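Serpin B3 (Homo sapiens, PDB 4ZK3) belongs to the serpin family of protease inhibitors, probably acting by suicide trapping of its target proteases, and is linked to the psoriasis-associated Pso p27 antigen. Local coordinates at residues F11-F16 and L261-L266; E225-K230 and Q255-K260. All blocks are in the same frame, centred on the assembly; numbering follows the deposited sequence.

Contact 1. Residues F11-F16 and L261-L266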
loop_
_atom_site.group_PDB
_atom_site.type_symbol
_atom_site.label_atom_id
_atom_site.label_comp_id
_atom_site.label_asym_id
_atom_site.label_seq_id
_atom_site.Cartn_x
_atom_site.Cartn_y
_atom_site.Cartn_z
ATOM N N PHE A 11 2.614 8.201 7.401
ATOM C CA PHE A 11 1.370 8.263 6.634
ATOM C C PHE A 11 0.672 6.922 6.631
ATOM O O PHE A 11 -0.553 6.860 6.855
ATOM C CB PHE A 11 1.683 8.743 5.200
ATOM C CG PHE A 11 0.508 8.804 4.306
ATOM C CD1 PHE A 11 -0.604 9.512 4.640
ATOM C CD2 PHE A 11 0.545 8.171 3.034
ATOM C CE1 PHE A 11 -1.695 9.608 3.779
ATOM C CE2 PHE A 11 -0.542 8.233 2.188
ATOM C CZ PHE A 11 -1.680 8.955 2.552
ATOM N N MET A 12 1.441 5.850 6.456
ATOM C CA MET A 12 0.914 4.472 6.566
ATOM C C MET A 12 0.176 4.225 7.906
ATOM O O MET A 12 -0.947 3.717 7.910
ATOM C CB MET A 12 2.041 3.420 6.361
ATOM C CG MET A 12 1.631 1.922 6.499
ATOM S SD MET A 12 3.100 0.908 6.562
ATOM C CE MET A 12 3.357 0.955 8.341
ATOM N N PHE A 13 0.759 4.613 9.041
ATOM C CA PHE A 13 0.036 4.448 10.314
ATOM C C PHE A 13 -1.165 5.384 10.460
ATOM O O PHE A 13 -2.203 4.979 11.052
ATOM C CB PHE A 13 0.972 4.562 11.496
ATOM C CG PHE A 13 1.810 3.343 11.689
ATOM C CD1 PHE A 13 1.213 2.161 12.083
ATOM C CD2 PHE A 13 3.179 3.351 11.410
ATOM C CE1 PHE A 13 1.972 1.010 12.258
ATOM C CE2 PHE A 13 3.946 2.210 11.567
ATOM C CZ PHE A 13 3.342 1.029 11.990
ATOM N N ASP A 14 -1.056 6.599 9.911
ATOM C CA ASP A 14 -2.163 7.522 9.989
ATOM C C ASP A 14 -3.303 6.893 9.208
ATOM O O ASP A 14 -4.487 7.014 9.598
ATOM C CB ASP A 14 -1.874 8.901 9.434
ATOM C CG ASP A 14 -0.740 9.614 10.151
ATOM O OD1 ASP A 14 -0.262 9.178 11.222
ATOM O OD2 ASP A 14 -0.290 10.616 9.570
ATOM N N LEU A 15 -2.983 6.188 8.117
ATOM C CA LEU A 15 -4.068 5.524 7.371
ATOM C C LEU A 15 -4.687 4.425 8.169
ATOM O O LEU A 15 -5.919 4.284 8.183
ATOM C CB LEU A 15 -3.625 4.967 6.019
ATOM C CG LEU A 15 -3.355 6.018 4.951
ATOM C CD1 LEU A 15 -2.594 5.387 3.780
ATOM C CD2 LEU A 15 -4.524 6.767 4.418
ATOM N N PHE A 16 -3.839 3.616 8.762
ATOM C CA PHE A 16 -4.264 2.423 9.459
ATOM C C PHE A 16 -5.317 2.730 10.544
ATOM O O PHE A 16 -6.297 2.013 10.667
ATOM C CB PHE A 16 -3.062 1.705 10.058
ATOM C CG PHE A 16 -3.411 0.399 10.672
ATOM C CD1 PHE A 16 -3.595 -0.715 9.901
ATOM C CD2 PHE A 16 -3.631 0.293 12.034
ATOM C CE1 PHE A 16 -3.941 -1.923 10.462
ATOM C CE2 PHE A 16 -3.979 -0.908 12.617
ATOM C CZ PHE A 16 -4.162 -2.015 11.824
ATOM N N LEU A 261 1.821 0.471 18.340
ATOM C CA LEU A 261 2.717 0.386 17.181
ATOM C C LEU A 261 2.607 1.695 16.422
ATOM O O LEU A 261 1.634 1.918 15.690
ATOM C CB LEU A 261 2.306 -0.783 16.291
ATOM C CG LEU A 261 3.342 -1.664 15.624
ATOM C CD1 LEU A 261 2.773 -2.085 14.261
ATOM C CD2 LEU A 261 4.737 -1.074 15.476
ATOM N N THR A 262 3.580 2.564 16.656
ATOM C CA THR A 262 3.801 3.802 15.894
ATOM C C THR A 262 4.947 3.577 14.893
ATOM O O THR A 262 5.629 2.542 14.955
ATOM C CB THR A 262 4.327 4.879 16.865
ATOM O OG1 THR A 262 5.588 4.415 17.378
ATOM C CG2 THR A 262 3.363 5.099 17.995
ATOM N N ALA A 263 5.195 4.550 14.008
ATOM C CA ALA A 263 6.264 4.411 13.030
ATOM C C ALA A 263 7.607 4.257 13.753
ATOM O O ALA A 263 8.439 3.421 13.409
ATOM C CB ALA A 263 6.295 5.620 12.092
ATOM N N GLU A 264 7.812 5.080 14.783
ATOM C CA GLU A 264 9.051 5.076 15.556
ATOM C C GLU A 264 9.286 3.699 16.184
ATOM O O GLU A 264 10.332 3.127 16.015
ATOM C CB GLU A 264 8.918 6.193 16.605
ATOM C CG GLU A 264 10.080 6.475 17.523
ATOM C CD GLU A 264 9.714 7.639 18.446
ATOM O OE1 GLU A 264 8.703 7.477 19.141
ATOM O OE2 GLU A 264 10.362 8.721 18.421
ATOM N N LYS A 265 8.261 3.122 16.810
ATOM C CA LYS A 265 8.343 1.791 17.414
ATOM C C LYS A 265 8.556 0.673 16.385
ATOM O O LYS A 265 9.379 -0.239 16.599
ATOM C CB LYS A 265 7.054 1.463 18.197
ATOM C CG LYS A 265 6.730 2.387 19.381
ATOM C CD LYS A 265 7.398 1.884 20.647
ATOM C CE LYS A 265 7.945 3.029 21.500
ATOM N NZ LYS A 265 8.814 2.554 22.619
ATOM N N LEU A 266 7.817 0.728 15.269
ATOM C CA LEU A 266 8.040 -0.234 14.178
ATOM C C LEU A 266 9.482 -0.270 13.730
ATOM O O LEU A 266 10.085 -1.338 13.525
ATOM C CB LEU A 266 7.188 0.128 12.970
ATOM C CG LEU A 266 7.090 -0.929 11.842
ATOM C CD1 LEU A 266 6.558 -2.227 12.415
ATOM C CD2 LEU A 266 6.168 -0.536 10.699
#

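Contact 2. Residues E225-K230 and Q255-K260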
loop_
_atom_site.group_PDB
_atom_site.type_symbol
_atom_site.label_atom_id
_atom_site.label_comp_id
_atom_site.label_asym_id
_atom_site.label_seq_id
_atom_site.Cartn_x
_atom_site.Cartn_y
_atom_site.Cartn_z
ATOM N N GLU A 225 8.668 -8.423 24.574
ATOM C CA GLU A 225 8.013 -8.529 25.865
ATOM C C GLU A 225 7.891 -7.102 26.340
ATOM O O GLU A 225 8.897 -6.451 26.578
ATOM C CB GLU A 225 8.786 -9.413 26.868
ATOM C CG GLU A 225 8.228 -9.416 28.312
ATOM C CD GLU A 225 6.731 -9.034 28.476
ATOM O OE1 GLU A 225 5.920 -9.077 27.507
ATOM O OE2 GLU A 225 6.349 -8.676 29.620
ATOM N N ASP A 226 6.663 -6.636 26.467
ATOM C CA ASP A 226 6.366 -5.228 26.674
ATOM C C ASP A 226 5.047 -4.865 25.980
ATOM O O ASP A 226 4.175 -4.250 26.602
ATOM C CB ASP A 226 7.514 -4.268 26.249
ATOM C CG ASP A 226 7.879 -4.363 24.755
ATOM O OD1 ASP A 226 6.953 -4.335 23.929
ATOM O OD2 ASP A 226 9.081 -4.417 24.384
ATOM N N VAL A 227 4.910 -5.234 24.700
ATOM C CA VAL A 227 3.588 -5.251 24.024
ATOM C C VAL A 227 3.036 -6.665 23.963
ATOM O O VAL A 227 1.949 -6.866 23.413
ATOM C CB VAL A 227 3.593 -4.640 22.606
ATOM C CG1 VAL A 227 3.608 -3.130 22.709
ATOM C CG2 VAL A 227 4.746 -5.156 21.765
ATOM N N GLN A 228 3.797 -7.608 24.547
ATOM C CA GLN A 228 3.486 -9.019 24.641
ATOM C C GLN A 228 3.259 -9.524 23.212
ATOM O O GLN A 228 2.181 -9.960 22.864
ATOM C CB GLN A 228 2.258 -9.278 25.558
ATOM C CG GLN A 228 2.425 -8.954 27.057
ATOM C CD GLN A 228 2.479 -7.443 27.350
ATOM O OE1 GLN A 228 1.508 -6.692 27.111
ATOM N NE2 GLN A 228 3.628 -6.985 27.864
ATOM N N ALA A 229 4.277 -9.404 22.374
ATOM C CA ALA A 229 4.178 -9.835 20.978
ATOM C C ALA A 229 5.497 -10.387 20.537
ATOM O O ALA A 229 6.519 -10.240 21.228
ATOM C CB ALA A 229 3.801 -8.657 20.092
ATOM N N LYS A 230 5.474 -11.034 19.385
ATOM C CA LYS A 230 6.677 -11.448 18.712
ATOM C C LYS A 230 6.744 -10.881 17.294
ATOM O O LYS A 230 5.699 -10.498 16.694
ATOM C CB LYS A 230 6.754 -12.946 18.663
ATOM C CG LYS A 230 6.875 -13.603 20.034
ATOM C CD LYS A 230 6.693 -15.102 19.868
ATOM C CE LYS A 230 6.767 -15.847 21.191
ATOM N NZ LYS A 230 6.490 -17.303 20.975
ATOM N N GLN A 255 -5.478 -5.718 19.846
ATOM C CA GLN A 255 -5.930 -4.338 20.072
ATOM C C GLN A 255 -4.877 -3.496 20.776
ATOM O O GLN A 255 -4.682 -2.341 20.408
ATOM C CB GLN A 255 -7.274 -4.282 20.824
ATOM C CG GLN A 255 -8.286 -3.320 20.205
ATOM C CD GLN A 255 -9.138 -2.606 21.249
ATOM O OE1 GLN A 255 -10.345 -2.784 21.295
ATOM N NE2 GLN A 255 -8.504 -1.787 22.084
ATOM N N LYS A 256 -4.149 -4.064 21.724
ATOM C CA LYS A 256 -3.091 -3.296 22.380
ATOM C C LYS A 256 -1.940 -3.013 21.417
ATOM O O LYS A 256 -1.455 -1.869 21.339
ATOM C CB LYS A 256 -2.503 -4.015 23.603
ATOM C CG LYS A 256 -1.558 -3.124 24.439
ATOM C CD LYS A 256 -0.566 -3.929 25.271
ATOM C CE LYS A 256 0.338 -3.033 26.110
ATOM N NZ LYS A 256 1.070 -3.755 27.200
ATOM N N LEU A 257 -1.491 -4.057 20.710
ATOM C CA LEU A 257 -0.395 -3.917 19.760
ATOM C C LEU A 257 -0.723 -2.818 18.773
ATOM O O LEU A 257 0.132 -1.987 18.469
ATOM C CB LEU A 257 -0.154 -5.232 19.044
ATOM C CG LEU A 257 1.021 -5.355 18.076
ATOM C CD1 LEU A 257 2.333 -5.090 18.795
ATOM C CD2 LEU A 257 1.020 -6.750 17.441
ATOM N N GLU A 258 -1.971 -2.768 18.315
ATOM C CA GLU A 258 -2.362 -1.716 17.377
ATOM C C GLU A 258 -2.250 -0.306 17.981
ATOM O O GLU A 258 -1.953 0.637 17.267
ATOM C CB GLU A 258 -3.753 -1.954 16.802
ATOM C CG GLU A 258 -3.851 -3.192 15.908
ATOM C CD GLU A 258 -5.289 -3.532 15.550
ATOM O OE1 GLU A 258 -6.127 -3.647 16.480
ATOM O OE2 GLU A 258 -5.597 -3.696 14.365
ATOM N N GLU A 259 -2.501 -0.174 19.280
ATOM C CA GLU A 259 -2.428 1.124 19.953
ATOM C C GLU A 259 -0.991 1.577 20.107
ATOM O O GLU A 259 -0.666 2.742 19.940
ATOM C CB GLU A 259 -3.120 1.047 21.324
ATOM C CG GLU A 259 -4.649 0.952 21.237
ATOM C CD GLU A 259 -5.305 0.435 22.531
ATOM O OE1 GLU A 259 -4.590 0.129 23.528
ATOM O OE2 GLU A 259 -6.553 0.318 22.546
ATOM N N LYS A 260 -0.114 0.649 20.401
ATOM C CA LYS A 260 1.265 0.971 20.689
ATOM C C LYS A 260 2.207 1.051 19.469
ATOM O O LYS A 260 3.305 1.604 19.557
ATOM C CB LYS A 260 1.802 -0.083 21.653
ATOM C CG LYS A 260 0.817 -0.472 22.748
ATOM C CD LYS A 260 1.365 -0.207 24.137
ATOM C CE LYS A 260 1.362 1.285 24.446
ATOM N NZ LYS A 260 1.905 1.540 25.801
#

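Contact 1. Residues F11-F16 and L261-L266
Phe13 drives its ring into the short connection that runs from Leu261 into the next helix, and almost everything across this contact meets that ring. Backbone lies against it first: Thr262 C sits over one face, 3.7 Å from Phe13 CE2, while Phe13 CD2 comes obliquely within 3.5 Å of Ala263 N. On the opposite face lies the methyl of its neighbour Met12, CE 3.5 Å above the Phe13 ring plane and offset toward the rim, which leaves the ring sandwiched between a methyl and the Thr262-Ala263 peptide. Leu266 reaches the edge instead, CD2 lying near the ring plane at 3.5 Å from Phe13 CZ. Met12 CE also touches Leu266 CD2 at 4.0 Å, the two side chains crossing at about a right angle. Leu261 crosses the Phe13 side chain likewise and brings CD1 to 3.8 Å from Phe13 CE1. The CB of Phe13 already points toward the turn, and CG beside the backbone N (chi1 -76°) swings the ring onto Thr262 and Ala263. Thr262 is the N-cap of helix 263-269, its OG1 accepting from Lys265 N at 3.0 Å, which helps hold the turn. The result is a buried, largely apolar joint between helix 4-19 and the start of helix 263-269; strand 380-387 adjoins it, with Ile381 against Met12 and Leu266 and Tyr384 against Met12 and Leu261, while Met12 also touches Pro31 of helix 31-42.

Contact 2. Residues E225-K230 and Q255-K260
Val227 packs its two methyls onto separate residues of helix 254-260. CG2 meets Leu257 CD1 at 3.8 Å, the two side chains crossing at about a right angle, and CG1 lies 3.7 Å from Lys260 CB, with the bent lysine chain running past the valine in the opposite direction. Ala229 CB adds a looser touch to the same leucine methyl, 4.1 Å from Leu257 CD1. In Leu257, CG anti to the backbone N (chi1 -175°) together with the bend at chi2 brings CD1 to the valine.

Beside this apolar patch the extended Lys256 reaches across to the loop and spends its ammonium on two of its oxygens. Lys256 NZ donates to Gln228 OE1 at 3.0 Å, in the carbonyl plane and on a lone pair, and to the backbone Asp226 O at 3.2 Å, where it is tilted 18° from the carbonyl plane. The two bonds pin the lysine end across the turn.

The amide of Gln228 is in turn oriented from its other end: Gln228 NE2 donates to Glu225 OE1 at 3.1 Å, meeting the carboxylate on its syn side but 27° out of the carboxylate plane, which leaves OE1 of the amide directed at the lysine. Gln228 has left-handed backbone angles, and its main chain is hydrogen-bonded to Asn249; Lys230 pairs likewise with Leu247, so strand 229-235 is already engaged with strand 241-248. On the far side of the helix, Glu258 forms a salt bridge with Arg386.

Residues 225-228 join the antiparallel strands 206-224 and 229-235, and Gln228 and Ala229 together face Leu224: a G1-bulged beta hairpin packed on a partly exposed helix, in the region of the serpin fold where strands 229-235 and 241-248 belong to sheet B.

In the fold
From the N terminus, helix 4-19 supplies the first half of contact 1 and meets its partner 245 residues later, counted between the closest ends. Before that partner arrives, the chain passes through the hairpin of strands 206-224 and 229-235, continues along strand 241-248, and returns in helix 254-260 to close contact 2, a much shorter loop lying wholly within the long one. The connection at 261-262 and the start of helix 263-269 complete contact 1. The two centres are about 13 Å apart, and the contacts touch by packing: Phe16 CZ is 3.4 Å from Glu258 OE2. Of the two successive helices, 254-260 takes the hairpin turn and 263-269 the N-terminal helix.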